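Local atomic coordinates of dextranase (Pseudarthrobacter oxydans, PDB entry 6NZS), a protein that catalyses the endohydrolysis of (1->6)-alpha-D-glucosidic linkages in dextran, as a member of glycoside hydrolase family 49. Residues 290-295 with 306-311; 312-317 with 338-343; 496-501 with 541-546. All coordinates share one frame; numbering follows the deposited sequence.

Contact 1: residues 290-295 with 306-311; sequences VYEADT and SNCHSS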
ATOM      1  N   VAL A 290      14.434 -13.618   0.606  1.00 15.73           N
ATOM      2  CA  VAL A 290      14.571 -13.497  -0.839  1.00 16.37           C
ATOM      3  C   VAL A 290      13.192 -13.329  -1.469  1.00 15.42           C
ATOM      4  O   VAL A 290      12.169 -13.753  -0.911  1.00 14.21           O
ATOM      5  CB  VAL A 290      15.298 -14.741  -1.388  1.00 15.90           C
ATOM      6  CG1 VAL A 290      14.421 -15.989  -1.249  1.00 16.71           C
ATOM      7  CG2 VAL A 290      15.721 -14.544  -2.833  1.00 15.58           C
ATOM      8  N   TYR A 291      13.155 -12.685  -2.635  1.00 13.32           N
ATOM      9  CA  TYR A 291      11.939 -12.640  -3.437  1.00 13.74           C
ATOM     10  C   TYR A 291      11.384 -14.044  -3.601  1.00 16.12           C
ATOM     11  O   TYR A 291      12.121 -14.973  -3.939  1.00 15.24           O
ATOM     12  CB  TYR A 291      12.277 -12.093  -4.822  1.00 13.92           C
ATOM     13  CG  TYR A 291      11.133 -12.066  -5.816  1.00 14.07           C
ATOM     14  CD1 TYR A 291       9.959 -11.372  -5.544  1.00 14.16           C
ATOM     15  CD2 TYR A 291      11.239 -12.716  -7.045  1.00 14.33           C
ATOM     16  CE1 TYR A 291       8.930 -11.323  -6.462  1.00 12.78           C
ATOM     17  CE2 TYR A 291      10.217 -12.675  -7.969  1.00 14.16           C
ATOM     18  CZ  TYR A 291       9.058 -11.977  -7.683  1.00 13.41           C
ATOM     19  OH  TYR A 291       8.041 -11.935  -8.613  1.00 16.33           O
ATOM     20  N   GLU A 292      10.079 -14.192  -3.369  1.00 14.21           N
ATOM     21  CA  GLU A 292       9.404 -15.484  -3.514  1.00 16.52           C
ATOM     22  C   GLU A 292      10.085 -16.558  -2.670  1.00 19.41           C
ATOM     23  O   GLU A 292      10.249 -17.706  -3.099  1.00 19.43           O
ATOM     24  CB  GLU A 292       9.284 -15.905  -4.983  1.00 17.12           C
ATOM     25  CG  GLU A 292       8.116 -15.275  -5.738  1.00 19.47           C
ATOM     26  CD  GLU A 292       8.019 -15.749  -7.180  1.00 17.38           C
ATOM     27  OE1 GLU A 292       9.077 -15.985  -7.800  1.00 19.15           O
ATOM     28  OE2 GLU A 292       6.889 -15.887  -7.696  1.00 18.98           O
ATOM     29  N   ALA A 293      10.493 -16.183  -1.458  1.00 18.43           N
ATOM     30  CA  ALA A 293      11.023 -17.150  -0.505  1.00 18.95           C
ATOM     31  C   ALA A 293       9.974 -18.220  -0.231  1.00 19.04           C
ATOM     32  O   ALA A 293       8.887 -17.924   0.271  1.00 19.77           O
ATOM     33  CB  ALA A 293      11.411 -16.437   0.790  1.00 19.65           C
ATOM     34  N   ASP A 294      10.289 -19.467  -0.591  1.00 22.59           N
ATOM     35  CA  ASP A 294       9.322 -20.560  -0.581  1.00 22.60           C
ATOM     36  C   ASP A 294       9.572 -21.449   0.631  1.00 24.64           C
ATOM     37  O   ASP A 294      10.681 -21.962   0.812  1.00 24.78           O
ATOM     38  CB  ASP A 294       9.432 -21.374  -1.874  1.00 25.09           C
ATOM     39  CG  ASP A 294       8.222 -22.275  -2.114  1.00 27.14           C
ATOM     40  OD1 ASP A 294       7.392 -22.440  -1.192  1.00 26.07           O
ATOM     41  OD2 ASP A 294       8.100 -22.823  -3.235  1.00 29.34           O
ATOM     42  N   THR A 295       8.540 -21.622   1.462  1.00 24.38           N
ATOM     43  CA  THR A 295       8.656 -22.532   2.596  1.00 26.04           C
ATOM     44  C   THR A 295       8.785 -23.985   2.152  1.00 28.73           C
ATOM     45  O   THR A 295       9.352 -24.795   2.892  1.00 29.93           O
ATOM     46  CB  THR A 295       7.494 -22.343   3.584  1.00 22.73           C
ATOM     47  OG1 THR A 295       6.239 -22.566   2.923  1.00 25.52           O
ATOM     48  CG2 THR A 295       7.514 -20.925   4.164  1.00 25.58           C
ATOM     49  N   SER A 306       4.892 -23.439 -11.104  1.00 44.25           N
ATOM     50  CA  SER A 306       4.393 -22.235 -11.761  1.00 42.73           C
ATOM     51  C   SER A 306       4.267 -21.057 -10.798  1.00 40.68           C
ATOM     52  O   SER A 306       4.581 -19.920 -11.166  1.00 39.05           O
ATOM     53  CB  SER A 306       3.045 -22.533 -12.421  1.00 44.11           C
ATOM     54  OG  SER A 306       2.197 -21.396 -12.390  1.00 52.18           O
ATOM     55  N   ASN A 307       3.801 -21.306  -9.575  1.00 39.91           N
ATOM     56  CA  ASN A 307       3.590 -20.246  -8.599  1.00 35.04           C
ATOM     57  C   ASN A 307       3.821 -20.809  -7.205  1.00 35.38           C
ATOM     58  O   ASN A 307       3.960 -22.019  -7.014  1.00 33.52           O
ATOM     59  CB  ASN A 307       2.181 -19.654  -8.706  1.00 35.16           C
ATOM     60  CG  ASN A 307       1.108 -20.611  -8.215  1.00 37.66           C
ATOM     61  OD1 ASN A 307       0.899 -20.767  -7.010  1.00 34.02           O
ATOM     62  ND2 ASN A 307       0.420 -21.259  -9.152  1.00 40.04           N
ATOM     63  N   CYS A 308       3.865 -19.909  -6.226  1.00 29.43           N
ATOM     64  CA  CYS A 308       3.917 -20.266  -4.812  1.00 26.85           C
ATOM     65  C   CYS A 308       2.845 -19.512  -4.043  1.00 25.58           C
ATOM     66  O   CYS A 308       3.066 -19.041  -2.919  1.00 24.66           O
ATOM     67  CB  CYS A 308       5.301 -20.010  -4.229  1.00 25.29           C
ATOM     68  SG  CYS A 308       5.870 -18.290  -4.357  1.00 26.48           S
ATOM     69  N   HIS A 309       1.658 -19.404  -4.651  1.00 26.13           N
ATOM     70  CA  HIS A 309       0.585 -18.569  -4.117  1.00 26.78           C
ATOM     71  C   HIS A 309       0.286 -18.871  -2.656  1.00 27.64           C
ATOM     72  O   HIS A 309      -0.043 -17.957  -1.891  1.00 26.94           O
ATOM     73  CB  HIS A 309      -0.675 -18.736  -4.973  1.00 29.07           C
ATOM     74  CG  HIS A 309      -1.832 -17.902  -4.519  1.00 30.43           C
ATOM     75  ND1 HIS A 309      -1.942 -16.558  -4.809  1.00 31.58           N
ATOM     76  CD2 HIS A 309      -2.935 -18.223  -3.801  1.00 30.82           C
ATOM     77  CE1 HIS A 309      -3.060 -16.086  -4.285  1.00 30.69           C
ATOM     78  NE2 HIS A 309      -3.680 -17.075  -3.666  1.00 33.32           N
ATOM     79  N   SER A 310       0.419 -20.130  -2.241  1.00 28.36           N
ATOM     80  CA  SER A 310       0.070 -20.529  -0.882  1.00 27.04           C
ATOM     81  C   SER A 310       1.257 -20.979  -0.036  1.00 30.35           C
ATOM     82  O   SER A 310       1.063 -21.292   1.144  1.00 33.64           O
ATOM     83  CB  SER A 310      -1.001 -21.627  -0.904  1.00 34.35           C
ATOM     84  OG  SER A 310      -0.435 -22.870  -1.285  1.00 35.58           O
ATOM     85  N   SER A 311       2.473 -21.021  -0.591  1.00 28.90           N
ATOM     86  CA  SER A 311       3.644 -21.498   0.140  1.00 24.89           C
ATOM     87  C   SER A 311       4.760 -20.470   0.294  1.00 25.53           C
ATOM     88  O   SER A 311       5.682 -20.694   1.088  1.00 21.87           O
ATOM     89  CB  SER A 311       4.218 -22.760  -0.518  1.00 29.34           C
ATOM     90  OG  SER A 311       4.387 -22.564  -1.911  1.00 28.12           O
TER
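Asp294 swings its carboxylate away from its own backbone N (chi1 -164°), and Ser311 keeps OG tucked between its N and carbonyl carbon (chi1 50°); together these turns bring the hydroxyl within reach of the carboxylate. Both segments belong to the long loop that joins strands 283-285 and 316-320 of the parallel beta-helix, and the contact pins that loop back on itself. Ser311 OG donates to Asp294 OD1 at 3.1 Å. It arrives on the syn side, 33° out of the carboxylate plane. OD1 also accepts from the backbone N of Asn296. With an alanine here the Ser311 hydroxyl and the Asn296 N-H would probably both lose this acceptor. Further along, the other carboxylate oxygen of Asp294 lies near Cys308 CB. Cys308 is tied to Cys312 by a disulfide, and its SG rests 4.0 Å from Glu292 CG. The carboxylate of Glu292 reaches on to a salt bridge with Lys71. Thr295 grips the Ser311 carbonyl twice. Its backbone N donates to Ser311 O at 3.0 Å, and its hydroxyl OG1 donates to the same oxygen at 2.7 Å, in the carbonyl plane and on a lone pair.

Contact 2: residues 312-317 with 338-343; sequences CVKMLQ and PYHSFV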
ATOM      1  N   CYS A 312       4.725 -19.368  -0.436  1.00 22.76           N
ATOM      2  CA  CYS A 312       5.743 -18.353  -0.233  1.00 18.62           C
ATOM      3  C   CYS A 312       5.452 -17.560   1.034  1.00 18.95           C
ATOM      4  O   CYS A 312       4.295 -17.396   1.433  1.00 21.46           O
ATOM      5  CB  CYS A 312       5.831 -17.442  -1.446  1.00 19.12           C
ATOM      6  SG  CYS A 312       6.963 -18.126  -2.669  1.00 19.70           S
ATOM      7  N   VAL A 313       6.528 -17.089   1.674  1.00 18.09           N
ATOM      8  CA  VAL A 313       6.414 -16.371   2.942  1.00 16.50           C
ATOM      9  C   VAL A 313       5.516 -15.155   2.778  1.00 19.92           C
ATOM     10  O   VAL A 313       5.718 -14.320   1.886  1.00 16.97           O
ATOM     11  CB  VAL A 313       7.807 -15.966   3.448  1.00 19.16           C
ATOM     12  CG1 VAL A 313       7.692 -15.069   4.691  1.00 18.34           C
ATOM     13  CG2 VAL A 313       8.649 -17.189   3.749  1.00 21.68           C
ATOM     14  N   LYS A 314       4.507 -15.061   3.636  1.00 16.45           N
ATOM     15  CA  LYS A 314       3.652 -13.892   3.746  1.00 16.33           C
ATOM     16  C   LYS A 314       4.062 -13.134   4.998  1.00 15.19           C
ATOM     17  O   LYS A 314       4.548 -13.724   5.964  1.00 15.86           O
ATOM     18  CB  LYS A 314       2.186 -14.318   3.866  1.00 18.87           C
ATOM     19  CG  LYS A 314       1.773 -15.401   2.868  1.00 22.47           C
ATOM     20  CD  LYS A 314       1.752 -14.868   1.439  1.00 21.39           C
ATOM     21  CE  LYS A 314       0.940 -15.775   0.506  1.00 21.69           C
ATOM     22  NZ  LYS A 314       1.484 -17.170   0.480  1.00 24.08           N
ATOM     23  N   MET A 315       3.902 -11.808   4.975  1.00 14.47           N
ATOM     24  CA  MET A 315       4.298 -11.056   6.162  1.00 13.04           C
ATOM     25  C   MET A 315       3.378 -11.360   7.342  1.00 12.93           C
ATOM     26  O   MET A 315       3.845 -11.488   8.482  1.00 12.29           O
ATOM     27  CB  MET A 315       4.358  -9.558   5.863  1.00 12.17           C
ATOM     28  CG  MET A 315       5.456  -9.169   4.855  1.00 11.14           C
ATOM     29  SD  MET A 315       7.130  -9.610   5.370  1.00 12.80           S
ATOM     30  CE  MET A 315       7.326  -8.547   6.803  1.00 12.77           C
ATOM     31  N   LEU A 316       2.078 -11.498   7.076  1.00 13.55           N
ATOM     32  CA  LEU A 316       1.082 -11.833   8.084  1.00 13.88           C
ATOM     33  C   LEU A 316       0.092 -12.813   7.477  1.00 12.16           C
ATOM     34  O   LEU A 316      -0.457 -12.561   6.399  1.00 13.17           O
ATOM     35  CB  LEU A 316       0.334 -10.579   8.547  1.00 13.89           C
ATOM     36  CG  LEU A 316       1.161  -9.531   9.289  1.00 16.41           C
ATOM     37  CD1 LEU A 316       0.337  -8.262   9.448  1.00 19.24           C
ATOM     38  CD2 LEU A 316       1.643 -10.052  10.633  1.00 13.26           C
ATOM     39  N   GLN A 317      -0.152 -13.922   8.177  1.00 14.25           N
ATOM     40  CA  GLN A 317      -1.093 -14.924   7.692  1.00 13.97           C
ATOM     41  C   GLN A 317      -1.900 -15.465   8.861  1.00 13.60           C
ATOM     42  O   GLN A 317      -1.360 -15.667   9.952  1.00 14.14           O
ATOM     43  CB  GLN A 317      -0.378 -16.077   6.976  1.00 16.44           C
ATOM     44  CG  GLN A 317      -1.307 -17.240   6.629  1.00 16.26           C
ATOM     45  CD  GLN A 317      -0.702 -18.191   5.625  1.00 20.23           C
ATOM     46  OE1 GLN A 317       0.255 -17.848   4.929  1.00 21.22           O
ATOM     47  NE2 GLN A 317      -1.257 -19.399   5.541  1.00 18.78           N
ATOM     48  N   PRO A 338       8.725  -9.834   0.809  1.00 11.53           N
ATOM     49  CA  PRO A 338       9.223 -10.640  -0.314  1.00 13.49           C
ATOM     50  C   PRO A 338       8.119 -11.204  -1.198  1.00 13.30           C
ATOM     51  O   PRO A 338       8.424 -11.771  -2.263  1.00 13.42           O
ATOM     52  CB  PRO A 338       9.948 -11.784   0.405  1.00 12.71           C
ATOM     53  CG  PRO A 338       9.123 -11.992   1.650  1.00 11.82           C
ATOM     54  CD  PRO A 338       8.710 -10.590   2.075  1.00 11.37           C
ATOM     55  N   TYR A 339       6.859 -11.052  -0.791  1.00 13.00           N
ATOM     56  CA  TYR A 339       5.701 -11.617  -1.485  1.00 12.79           C
ATOM     57  C   TYR A 339       4.460 -10.871  -0.984  1.00 14.25           C
ATOM     58  O   TYR A 339       4.571  -9.727  -0.535  1.00 13.72           O
ATOM     59  CB  TYR A 339       5.671 -13.146  -1.269  1.00 15.67           C
ATOM     60  CG  TYR A 339       4.840 -13.913  -2.280  1.00 16.24           C
ATOM     61  CD1 TYR A 339       5.199 -13.943  -3.620  1.00 18.13           C
ATOM     62  CD2 TYR A 339       3.702 -14.613  -1.889  1.00 19.09           C
ATOM     63  CE1 TYR A 339       4.448 -14.649  -4.549  1.00 20.98           C
ATOM     64  CE2 TYR A 339       2.945 -15.325  -2.810  1.00 19.91           C
ATOM     65  CZ  TYR A 339       3.326 -15.338  -4.138  1.00 21.66           C
ATOM     66  OH  TYR A 339       2.585 -16.042  -5.071  1.00 23.64           O
ATOM     67  N   HIS A 340       3.294 -11.518  -1.038  1.00 14.93           N
ATOM     68  CA  HIS A 340       2.068 -10.851  -0.600  1.00 14.88           C
ATOM     69  C   HIS A 340       2.168 -10.452   0.868  1.00 14.57           C
ATOM     70  O   HIS A 340       2.755 -11.161   1.692  1.00 15.42           O
ATOM     71  CB  HIS A 340       0.846 -11.764  -0.739  1.00 14.87           C
ATOM     72  CG  HIS A 340       0.582 -12.247  -2.129  1.00 17.22           C
ATOM     73  ND1 HIS A 340      -0.389 -13.186  -2.406  1.00 20.77           N
ATOM     74  CD2 HIS A 340       1.147 -11.928  -3.315  1.00 19.18           C
ATOM     75  CE1 HIS A 340      -0.403 -13.430  -3.704  1.00 21.61           C
ATOM     76  NE2 HIS A 340       0.522 -12.683  -4.278  1.00 20.86           N
ATOM     77  N   SER A 341       1.534  -9.319   1.200  1.00 15.53           N
ATOM     78  CA  SER A 341       1.587  -8.805   2.567  1.00 14.64           C
ATOM     79  C   SER A 341       0.726  -9.616   3.530  1.00 13.02           C
ATOM     80  O   SER A 341       1.122  -9.834   4.679  1.00 15.71           O
ATOM     81  CB  SER A 341       1.161  -7.330   2.600  1.00 17.05           C
ATOM     82  OG  SER A 341      -0.190  -7.149   2.164  1.00 16.36           O
ATOM     83  N   PHE A 342      -0.450 -10.063   3.095  1.00 12.68           N
ATOM     84  CA  PHE A 342      -1.462 -10.455   4.070  1.00 13.49           C
ATOM     85  C   PHE A 342      -2.422 -11.442   3.426  1.00 13.12           C
ATOM     86  O   PHE A 342      -2.892 -11.205   2.311  1.00 14.06           O
ATOM     87  CB  PHE A 342      -2.227  -9.196   4.520  1.00 12.96           C
ATOM     88  CG  PHE A 342      -3.287  -9.473   5.541  1.00 11.53           C
ATOM     89  CD1 PHE A 342      -4.565  -9.838   5.148  1.00 13.38           C
ATOM     90  CD2 PHE A 342      -2.998  -9.389   6.891  1.00 14.43           C
ATOM     91  CE1 PHE A 342      -5.538 -10.123   6.087  1.00 15.54           C
ATOM     92  CE2 PHE A 342      -3.977  -9.672   7.837  1.00 13.09           C
ATOM     93  CZ  PHE A 342      -5.237 -10.030   7.432  1.00 14.11           C
ATOM     94  N   VAL A 343      -2.748 -12.524   4.141  1.00 14.64           N
ATOM     95  CA  VAL A 343      -3.739 -13.482   3.659  1.00 15.97           C
ATOM     96  C   VAL A 343      -4.390 -14.194   4.836  1.00 14.46           C
ATOM     97  O   VAL A 343      -3.795 -14.353   5.905  1.00 15.45           O
ATOM     98  CB  VAL A 343      -3.154 -14.506   2.655  1.00 16.95           C
ATOM     99  CG1 VAL A 343      -2.353 -15.584   3.381  1.00 19.57           C
ATOM    100  CG2 VAL A 343      -4.261 -15.140   1.809  1.00 17.40           C
TER
HETATM  101  O   HOH W   1       5.570 -11.371   1.935  1.00 15.44           O
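Cys312 CB sits over one face of the Tyr339 ring, 3.8 Å from its centroid, in a CH-pi contact. Its SG stands higher above the same face, at 4.6 Å from the centroid. The Lys314 chain runs alongside Tyr339, pointing the same way, with CD in plane at the ring edge. Bends at chi2 (-69°) and chi4 (-58°) fold the chain back, so that NZ donates to Cys312 O at 3.0 Å. NZ also bonds His309 O. The ammonium group therefore holds two backbone carbonyls in a buried place. On the ring face opposite Cys312 lies His340 CD2, so the Tyr339 ring is sandwiched. Met315 SD touches Pro338 CD, and Gln317 lies side by side with Val343, its CG 3.8 Å from Val343 CG1.

The backbones beneath are neighbouring rungs of the parallel beta-helix of this pectate-lyase-like fold. Leu316 N donates to Ser341 O, and Val343 N donates to Leu316 O at 3.2 Å. Leu316 and Phe342 lie on one face of the sheet, Leu316 CB 3.9 Å from Phe342 CD2. Gln317 and Val343 share the other face. Ahead of the paired strands a water bridges the two segments. It donates to Val313 O and to His340 O, and weakly accepts from Tyr339 N. Further out, Leu329 of strand 325-335 packs against both Leu316 and Phe342. The disulfide to Cys308 probably holds the sulfur above Tyr339, while Ser341 OG is held by Asp369 O.

Contact 3: residues 496-501 with 541-546; sequences DTENIH and DGNGLA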
ATOM      1  N   ASP A 496     -21.764 -11.207 -13.316  1.00 15.57           N
ATOM      2  CA  ASP A 496     -22.761 -10.151 -13.424  1.00 15.18           C
ATOM      3  C   ASP A 496     -22.321  -8.988 -12.544  1.00 14.92           C
ATOM      4  O   ASP A 496     -21.842  -9.191 -11.425  1.00 14.37           O
ATOM      5  CB  ASP A 496     -24.130 -10.647 -12.955  1.00 16.73           C
ATOM      6  CG  ASP A 496     -24.813 -11.554 -13.969  1.00 19.20           C
ATOM      7  OD1 ASP A 496     -24.253 -11.831 -15.054  1.00 17.32           O
ATOM      8  OD2 ASP A 496     -25.932 -12.016 -13.658  1.00 20.73           O
ATOM      9  N   THR A 497     -22.458  -7.768 -13.061  1.00 13.95           N
ATOM     10  CA  THR A 497     -21.896  -6.587 -12.415  1.00 13.88           C
ATOM     11  C   THR A 497     -22.961  -5.503 -12.354  1.00 16.03           C
ATOM     12  O   THR A 497     -23.484  -5.087 -13.394  1.00 16.92           O
ATOM     13  CB  THR A 497     -20.675  -6.100 -13.199  1.00 13.28           C
ATOM     14  OG1 THR A 497     -19.678  -7.127 -13.205  1.00 15.87           O
ATOM     15  CG2 THR A 497     -20.092  -4.853 -12.552  1.00 15.17           C
ATOM     16  N   GLU A 498     -23.295  -5.054 -11.140  1.00 13.73           N
ATOM     17  CA  GLU A 498     -24.417  -4.144 -10.951  1.00 13.36           C
ATOM     18  C   GLU A 498     -24.097  -3.050  -9.942  1.00 12.80           C
ATOM     19  O   GLU A 498     -23.453  -3.298  -8.918  1.00 14.71           O
ATOM     20  CB  GLU A 498     -25.667  -4.900 -10.479  1.00 17.56           C
ATOM     21  CG  GLU A 498     -26.179  -5.902 -11.490  1.00 20.45           C
ATOM     22  CD  GLU A 498     -27.072  -6.952 -10.872  1.00 23.44           C
ATOM     23  OE1 GLU A 498     -27.619  -6.701  -9.780  1.00 25.84           O
ATOM     24  OE2 GLU A 498     -27.220  -8.030 -11.487  1.00 27.31           O
ATOM     25  N   ASN A 499     -24.575  -1.845 -10.239  1.00 12.37           N
ATOM     26  CA  ASN A 499     -24.538  -0.707  -9.322  1.00 12.88           C
ATOM     27  C   ASN A 499     -23.144  -0.473  -8.735  1.00 13.10           C
ATOM     28  O   ASN A 499     -22.923  -0.511  -7.523  1.00 13.50           O
ATOM     29  CB  ASN A 499     -25.610  -0.809  -8.232  1.00 13.81           C
ATOM     30  CG  ASN A 499     -25.876   0.521  -7.572  1.00 15.73           C
ATOM     31  OD1 ASN A 499     -25.802   1.563  -8.215  1.00 15.23           O
ATOM     32  ND2 ASN A 499     -26.174   0.499  -6.275  1.00 17.63           N
ATOM     33  N   ILE A 500     -22.205  -0.205  -9.630  1.00 12.51           N
ATOM     34  CA  ILE A 500     -20.854   0.200  -9.265  1.00 11.67           C
ATOM     35  C   ILE A 500     -20.795   1.710  -9.428  1.00 13.63           C
ATOM     36  O   ILE A 500     -21.149   2.236 -10.488  1.00 15.54           O
ATOM     37  CB  ILE A 500     -19.822  -0.486 -10.174  1.00 13.14           C
ATOM     38  CG1 ILE A 500     -20.087  -1.998 -10.274  1.00 13.10           C
ATOM     39  CG2 ILE A 500     -18.396  -0.146  -9.713  1.00 13.39           C
ATOM     40  CD1 ILE A 500     -20.050  -2.743  -8.951  1.00 15.90           C
ATOM     41  N   HIS A 501     -20.374   2.415  -8.386  1.00 11.25           N
ATOM     42  CA  HIS A 501     -20.384   3.870  -8.401  1.00 12.05           C
ATOM     43  C   HIS A 501     -18.976   4.370  -8.125  1.00 11.69           C
ATOM     44  O   HIS A 501     -18.365   3.979  -7.127  1.00 13.37           O
ATOM     45  CB  HIS A 501     -21.362   4.408  -7.352  1.00 13.99           C
ATOM     46  CG  HIS A 501     -21.813   5.810  -7.611  1.00 20.01           C
ATOM     47  ND1 HIS A 501     -23.077   6.116  -8.074  1.00 17.73           N
ATOM     48  CD2 HIS A 501     -21.166   6.991  -7.470  1.00 20.41           C
ATOM     49  CE1 HIS A 501     -23.186   7.428  -8.203  1.00 20.56           C
ATOM     50  NE2 HIS A 501     -22.040   7.983  -7.841  1.00 19.28           N
ATOM     51  N   ASP A 541     -31.781   3.163 -15.089  1.00 14.20           N
ATOM     52  CA  ASP A 541     -32.027   2.494 -13.811  1.00 16.73           C
ATOM     53  C   ASP A 541     -30.972   2.773 -12.747  1.00 16.80           C
ATOM     54  O   ASP A 541     -31.221   2.493 -11.569  1.00 15.78           O
ATOM     55  CB  ASP A 541     -32.135   0.978 -13.982  1.00 14.35           C
ATOM     56  CG  ASP A 541     -33.303   0.563 -14.853  1.00 13.34           C
ATOM     57  OD1 ASP A 541     -34.085   1.449 -15.256  1.00 14.33           O
ATOM     58  OD2 ASP A 541     -33.401  -0.638 -15.159  1.00 13.39           O
ATOM     59  N   GLY A 542     -29.797   3.279 -13.124  1.00 15.22           N
ATOM     60  CA  GLY A 542     -28.754   3.516 -12.139  1.00 15.25           C
ATOM     61  C   GLY A 542     -28.111   2.259 -11.600  1.00 14.09           C
ATOM     62  O   GLY A 542     -27.479   2.307 -10.536  1.00 14.77           O
ATOM     63  N   ASN A 543     -28.247   1.138 -12.306  1.00 13.52           N
ATOM     64  CA  ASN A 543     -27.762  -0.164 -11.859  1.00 14.24           C
ATOM     65  C   ASN A 543     -26.545  -0.646 -12.644  1.00 13.56           C
ATOM     66  O   ASN A 543     -26.209  -1.832 -12.587  1.00 12.97           O
ATOM     67  CB  ASN A 543     -28.885  -1.206 -11.933  1.00 14.50           C
ATOM     68  CG  ASN A 543     -28.609  -2.428 -11.071  1.00 19.41           C
ATOM     69  OD1 ASN A 543     -28.150  -2.304  -9.936  1.00 20.08           O
ATOM     70  ND2 ASN A 543     -28.877  -3.618 -11.615  1.00 18.87           N
ATOM     71  N   GLY A 544     -25.879   0.243 -13.383  1.00 13.09           N
ATOM     72  CA  GLY A 544     -24.681  -0.143 -14.100  1.00 13.78           C
ATOM     73  C   GLY A 544     -23.446   0.474 -13.480  1.00 14.27           C
ATOM     74  O   GLY A 544     -23.299   0.486 -12.255  1.00 14.44           O
ATOM     75  N   LEU A 545     -22.558   1.002 -14.312  1.00 12.83           N
ATOM     76  CA  LEU A 545     -21.353   1.687 -13.849  1.00 12.71           C
ATOM     77  C   LEU A 545     -21.584   3.190 -13.917  1.00 11.79           C
ATOM     78  O   LEU A 545     -21.803   3.739 -15.002  1.00 13.48           O
ATOM     79  CB  LEU A 545     -20.162   1.296 -14.723  1.00 12.43           C
ATOM     80  CG  LEU A 545     -18.848   2.043 -14.448  1.00 11.44           C
ATOM     81  CD1 LEU A 545     -18.328   1.805 -13.029  1.00 12.65           C
ATOM     82  CD2 LEU A 545     -17.817   1.607 -15.456  1.00 14.34           C
ATOM     83  N   ALA A 546     -21.529   3.854 -12.771  1.00 12.02           N
ATOM     84  CA  ALA A 546     -21.734   5.295 -12.674  1.00 11.29           C
ATOM     85  C   ALA A 546     -20.391   5.982 -12.454  1.00 13.75           C
ATOM     86  O   ALA A 546     -19.699   5.694 -11.472  1.00 13.74           O
ATOM     87  CB  ALA A 546     -22.683   5.633 -11.522  1.00 13.02           C
TER
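Ala546 CB lies over the face of the His501 imidazole, 3.9 Å from its centroid. The methyl sits nearest ND1. His501 turns its ring out from its backbone N (chi1 -159°), which lays the face over the alanine of the next strand. NE2 bonds Glu548 OE1, and this probably fixes the rotation of the ring. On the other face of the sheet Ile500 and Leu545 cross at a slant, CG2 of the first touching CD1 of the second at 3.8 Å. Glu498 and Asn543 also cross, with carboxylate and amide planes 55° apart. Here the aliphatic part of the glutamate does the touching: its CG is 3.5 Å from Asn543 ND2. Asn499 brings its CB to Asn543 OD1 at 3.4 Å, and its own ND2 turns to Asn473 OD1.

The backbone sets these pairs in place. Ala546 N donates to Ile500 O at 2.8 Å, with an N-H...O angle of 172°. Ile500 N donates to Gly544 O. Asn499 N donates to Asn543 O at 2.9 Å, but from above the carbonyl plane. Asn499 has positive phi, just before the bridged pairs begin. Such in-register pairing of parallel strands from successive turns is characteristic of a right-handed parallel beta-helix, here close to its C-terminal end.

In the fold
Contacts 1 and 2 are both buried and touch each other, with centres about 9 Å apart. Residues 306-311 run straight into 312-317, and the disulfide between Cys308 and Cys312 joins the two contacts. Ala293 O and Val313 N probably bond across them as well. Contact 3 is only partly buried, and its centre lies about 37 Å from that of contact 1 and about 33 Å from that of contact 2. Contacts 2 and 3 each pair parallel strands of neighbouring turns. Contact 1 pairs no strands; hydroxyls, a carboxylate and a backbone N-H tie two parts of one loop. Aromatic, sulfur and water contacts mark contact 2, whereas contact 3 mixes polar side chains with a small apolar pair.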